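Local atomic coordinates of deacetylase EF_0837 (Enterococcus faecalis, PDB entry 2ICS), a protein that binds two zinc ions as a metal-dependent hydrolase of the amidohydrolase type and deacetylates acetyl-(R)-mandelate in vitro, with very low efficiency. Residues L343-S346 / N347-R351; V283-L286 / A287-M290. All coordinates share one frame; numbering follows the deposited sequence.

Contact 1 (L343-S346 / N347-R351); sequences LTDS and NGLTR
Asp345 and Leu349 hold together the end of a beta hairpin, where strand 331-344 turns back into strand 350-364. The turn itself is type I, from Asp345 to Gly348. Asp345 OD1 accepts from two backbone amides, Leu349 N at 2.7 Å and Asn347 N at 2.9 Å. The two donors come from opposite faces of the carboxylate, well out of its plane. The bond from Asn347 N closes an Asx turn, and the one from Leu349 N is additional. Asp345 CG sits between the backbone N and the carbonyl carbon (chi1 62°), which brings OD1 within reach of both amides. The other oxygen, OD2, accepts from Phe253 N at the start of helix 253-261.

Backbone bonds continue the closure. Asp345 N donates to Leu349 O at 3.0 Å. Leu343 and Arg351 form an antiparallel hydrogen-bonded pair, with Leu343 N to Arg351 O at 2.9 Å. Arg351 N returns a bond to Leu343 O at 3.0 Å. Thr344 and Thr350, one step nearer the turn, form a non-hydrogen-bonded pair. Gly348 has a positive phi (84°), a backbone position that suits a residue without a CB.

Further out, Arg351 folds back. Its NH1 donates to Thr350 O, while NH2 forms a salt bridge with Glu257. Ser346 OG is bonded to Phe251 N and Gly247 O, which ties the tip to a loop. The Leu349 side chain lies obliquely across the Asp345 carboxylate and also touches Phe253. Leu349 CB comes to 3.0 Å from Asp345 OD2, and CD2 to 3.3 Å from the same oxygen.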
loop_
_atom_site.group_PDB
_atom_site.type_symbol
_atom_site.label_atom_id
_atom_site.label_comp_id
_atom_site.label_asym_id
_atom_site.label_seq_id
_atom_site.Cartn_x
_atom_site.Cartn_y
_atom_site.Cartn_z
ATOM N N LEU A 343 2.601 -16.501 -12.351
ATOM C CA LEU A 343 2.946 -15.255 -11.683
ATOM C C LEU A 343 4.432 -15.015 -11.836
ATOM O O LEU A 343 5.237 -15.914 -11.615
ATOM C CB LEU A 343 2.580 -15.329 -10.196
ATOM C CG LEU A 343 1.115 -15.613 -9.853
ATOM C CD1 LEU A 343 0.981 -15.836 -8.354
ATOM C CD2 LEU A 343 0.240 -14.464 -10.296
ATOM N N THR A 344 4.789 -13.794 -12.214
ATOM C CA THR A 344 6.188 -13.426 -12.415
ATOM C C THR A 344 6.565 -12.282 -11.483
ATOM O O THR A 344 5.814 -11.317 -11.352
ATOM C CB THR A 344 6.421 -12.959 -13.865
ATOM O OG1 THR A 344 5.818 -13.894 -14.766
ATOM C CG2 THR A 344 7.906 -12.860 -14.161
ATOM N N ASP A 345 7.723 -12.375 -10.841
ATOM C CA ASP A 345 8.132 -11.299 -9.953
ATOM C C ASP A 345 8.953 -10.262 -10.706
ATOM O O ASP A 345 9.015 -10.285 -11.934
ATOM C CB ASP A 345 8.916 -11.835 -8.749
ATOM C CG ASP A 345 10.211 -12.520 -9.142
ATOM O OD1 ASP A 345 10.674 -12.343 -10.288
ATOM O OD2 ASP A 345 10.773 -13.228 -8.281
ATOM N N SER A 346 9.584 -9.360 -9.964
ATOM C CA SER A 346 10.377 -8.285 -10.550
ATOM C C SER A 346 11.681 -8.745 -11.186
ATOM O O SER A 346 12.277 -8.014 -11.974
ATOM C CB SER A 346 10.699 -7.232 -9.485
ATOM O OG SER A 346 9.523 -6.742 -8.867
ATOM N N ASN A 347 12.126 -9.948 -10.844
ATOM C CA ASN A 347 13.379 -10.461 -11.375
ATOM C C ASN A 347 13.230 -11.657 -12.314
ATOM O O ASN A 347 14.196 -12.376 -12.564
ATOM C CB ASN A 347 14.309 -10.814 -10.216
ATOM C CG ASN A 347 14.650 -9.607 -9.358
ATOM O OD1 ASN A 347 14.497 -9.635 -8.137
ATOM N ND2 ASN A 347 15.120 -8.539 -9.998
ATOM N N GLY A 348 12.023 -11.872 -12.830
ATOM C CA GLY A 348 11.812 -12.967 -13.755
ATOM C C GLY A 348 11.541 -14.340 -13.164
ATOM O O GLY A 348 11.388 -15.302 -13.914
ATOM N N LEU A 349 11.502 -14.454 -11.839
ATOM C CA LEU A 349 11.213 -15.743 -11.216
ATOM C C LEU A 349 9.726 -16.024 -11.432
ATOM O O LEU A 349 8.901 -15.118 -11.322
ATOM C CB LEU A 349 11.510 -15.704 -9.716
ATOM C CG LEU A 349 12.959 -15.647 -9.226
ATOM C CD1 LEU A 349 13.642 -14.388 -9.727
ATOM C CD2 LEU A 349 12.960 -15.683 -7.710
ATOM N N THR A 350 9.385 -17.275 -11.730
ATOM C CA THR A 350 7.995 -17.644 -11.975
ATOM C C THR A 350 7.459 -18.664 -10.973
ATOM O O THR A 350 8.200 -19.501 -10.457
ATOM C CB THR A 350 7.823 -18.209 -13.403
ATOM O OG1 THR A 350 8.138 -17.189 -14.364
ATOM C CG2 THR A 350 6.398 -18.690 -13.627
ATOM N N ARG A 351 6.161 -18.574 -10.699
ATOM C CA ARG A 351 5.489 -19.479 -9.776
ATOM C C ARG A 351 4.071 -19.697 -10.298
ATOM O O ARG A 351 3.462 -18.792 -10.865
ATOM C CB ARG A 351 5.438 -18.872 -8.365
ATOM C CG ARG A 351 6.799 -18.580 -7.729
ATOM C CD ARG A 351 7.569 -19.866 -7.453
ATOM N NE ARG A 351 8.765 -19.651 -6.639
ATOM C CZ ARG A 351 9.946 -19.268 -7.113
ATOM N NH1 ARG A 351 10.109 -19.051 -8.411
ATOM N NH2 ARG A 351 10.974 -19.112 -6.287
#

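Contact 2 (V283-L286 / A287-M290); sequences VYDL and ATTM
Asp285 is the N-cap of helix 286-296, and its OD2 takes two bonds from Thr288 in the first turn. Thr288 N donates to Asp285 OD2 at 2.8 Å, nearly along the C-O axis. The Thr288 hydroxyl, OG1, lies 2.5 Å from the same Asp285 OD2, a very short bond. The two side chains cross at about a right angle. Asp285 CG stands between its backbone N and carbonyl carbon (chi1 50°), which brings OD2 to the amide and hydroxyl of Thr288. The charge faces the helix N-terminus, so the helix dipole would probably stabilise it. Thr288 OG1 also has a weak bond to Lys341, whose charge may help further. Backbone bonds start the helix behind the cap. Asp285 O accepts from Thr289 N at 3.3 Å. Thr289 OG1 lies 3.0 Å from the same carbonyl oxygen, Asp285 O. Leu286 O accepts from Met290 N at 2.8 Å, a regular helical bond, and more weakly from Thr289 N.

The tightly packed part is the buried side of the turn. Here the side chain of Leu286 obliquely crosses that of Met290, a selenomethionine. Both side chains touch Trp56 on strand 51-61. Met290 also packs on Ile357 of strand 350-364 and on helix 300-305, and Ala287 touches Ile357 too. Val283 and Thr289 lie side by side and touch Thr271.

The loose part is at Tyr284, which is exposed. Within the turn it meets just one residue, Thr288, whose CG2 lies obliquely beside its ring. Leu286 and Met290 are instead buried among several neighbours, and Leu286 CG meets Met290 SE at 3.9 Å.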
loop_
_atom_site.group_PDB
_atom_site.type_symbol
_atom_site.label_atom_id
_atom_site.label_comp_id
_atom_site.label_asym_id
_atom_site.label_seq_id
_atom_site.Cartn_x
_atom_site.Cartn_y
_atom_site.Cartn_z
ATOM N N VAL A 283 3.619 -6.339 -12.147
ATOM C CA VAL A 283 2.572 -6.085 -11.156
ATOM C C VAL A 283 1.370 -5.563 -11.916
ATOM O O VAL A 283 1.374 -4.435 -12.397
ATOM C CB VAL A 283 3.010 -5.028 -10.112
ATOM C CG1 VAL A 283 3.919 -4.027 -10.748
ATOM C CG2 VAL A 283 1.785 -4.321 -9.524
ATOM N N TYR A 284 0.332 -6.371 -12.028
ATOM C CA TYR A 284 -0.840 -5.940 -12.779
ATOM C C TYR A 284 -1.873 -5.220 -11.927
ATOM O O TYR A 284 -2.559 -4.314 -12.402
ATOM C CB TYR A 284 -1.476 -7.146 -13.461
ATOM C CG TYR A 284 -0.570 -7.807 -14.477
ATOM C CD1 TYR A 284 0.396 -8.736 -14.088
ATOM C CD2 TYR A 284 -0.679 -7.498 -15.835
ATOM C CE1 TYR A 284 1.232 -9.348 -15.035
ATOM C CE2 TYR A 284 0.145 -8.095 -16.782
ATOM C CZ TYR A 284 1.097 -9.019 -16.383
ATOM O OH TYR A 284 1.907 -9.602 -17.336
ATOM N N ASP A 285 -1.979 -5.634 -10.667
ATOM C CA ASP A 285 -2.918 -5.044 -9.725
ATOM C C ASP A 285 -2.653 -5.590 -8.316
ATOM O O ASP A 285 -1.763 -6.414 -8.123
ATOM C CB ASP A 285 -4.356 -5.331 -10.178
ATOM C CG ASP A 285 -4.590 -6.797 -10.503
ATOM O OD1 ASP A 285 -5.500 -7.087 -11.301
ATOM O OD2 ASP A 285 -3.880 -7.661 -9.959
ATOM N N LEU A 286 -3.412 -5.125 -7.330
ATOM C CA LEU A 286 -3.200 -5.582 -5.959
ATOM C C LEU A 286 -3.540 -7.067 -5.818
ATOM O O LEU A 286 -2.786 -7.823 -5.215
ATOM C CB LEU A 286 -4.038 -4.745 -4.993
ATOM C CG LEU A 286 -3.799 -4.989 -3.498
ATOM C CD1 LEU A 286 -2.385 -4.561 -3.107
ATOM C CD2 LEU A 286 -4.829 -4.209 -2.705
ATOM N N ALA A 287 -4.675 -7.473 -6.383
ATOM C CA ALA A 287 -5.117 -8.867 -6.349
ATOM C C ALA A 287 -3.992 -9.819 -6.770
ATOM O O ALA A 287 -3.758 -10.845 -6.123
ATOM C CB ALA A 287 -6.328 -9.051 -7.277
ATOM N N THR A 288 -3.299 -9.463 -7.851
ATOM C CA THR A 288 -2.200 -10.264 -8.376
ATOM C C THR A 288 -1.025 -10.307 -7.399
ATOM O O THR A 288 -0.324 -11.312 -7.291
ATOM C CB THR A 288 -1.716 -9.701 -9.730
ATOM O OG1 THR A 288 -2.790 -9.753 -10.672
ATOM C CG2 THR A 288 -0.546 -10.508 -10.275
ATOM N N THR A 289 -0.810 -9.206 -6.689
ATOM C CA THR A 289 0.271 -9.137 -5.723
ATOM C C THR A 289 -0.120 -10.008 -4.529
ATOM O O THR A 289 0.715 -10.695 -3.950
ATOM C CB THR A 289 0.503 -7.685 -5.264
ATOM O OG1 THR A 289 0.667 -6.848 -6.415
ATOM C CG2 THR A 289 1.759 -7.588 -4.409
HETATM N N MSE A 290 -1.401 -9.980 -4.178
HETATM C CA MSE A 290 -1.913 -10.778 -3.073
HETATM C C MSE A 290 -1.780 -12.277 -3.389
HETATM O O MSE A 290 -1.455 -13.078 -2.511
HETATM C CB MSE A 290 -3.378 -10.416 -2.813
HETATM C CG MSE A 290 -3.572 -8.973 -2.335
HETATM SE SE MSE A 290 -5.413 -8.365 -2.462
HETATM C CE MSE A 290 -6.186 -9.473 -1.085
#

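Contact 2 comes first along the chain. It starts helix 286-296, while contact 1 turns the hairpin of strands 331-344 and 350-364 more than 50 residues later. The protein is a TIM-barrel metal-dependent hydrolase, and both hairpin strands belong to the mixed sheet that contains strand 51-61. The contact centres are 12 Å apart, and they touch where Leu343 CD2 meets Thr288 CG2 at 4.0 Å. Further along the same helix, Lys292 donates to Thr344 O. The side chains of Val283 and Ser346 come within about 6 Å and 8 Å of that of the zinc ligand Asp272, but stay about 10 Å and 11 Å from a zinc ion.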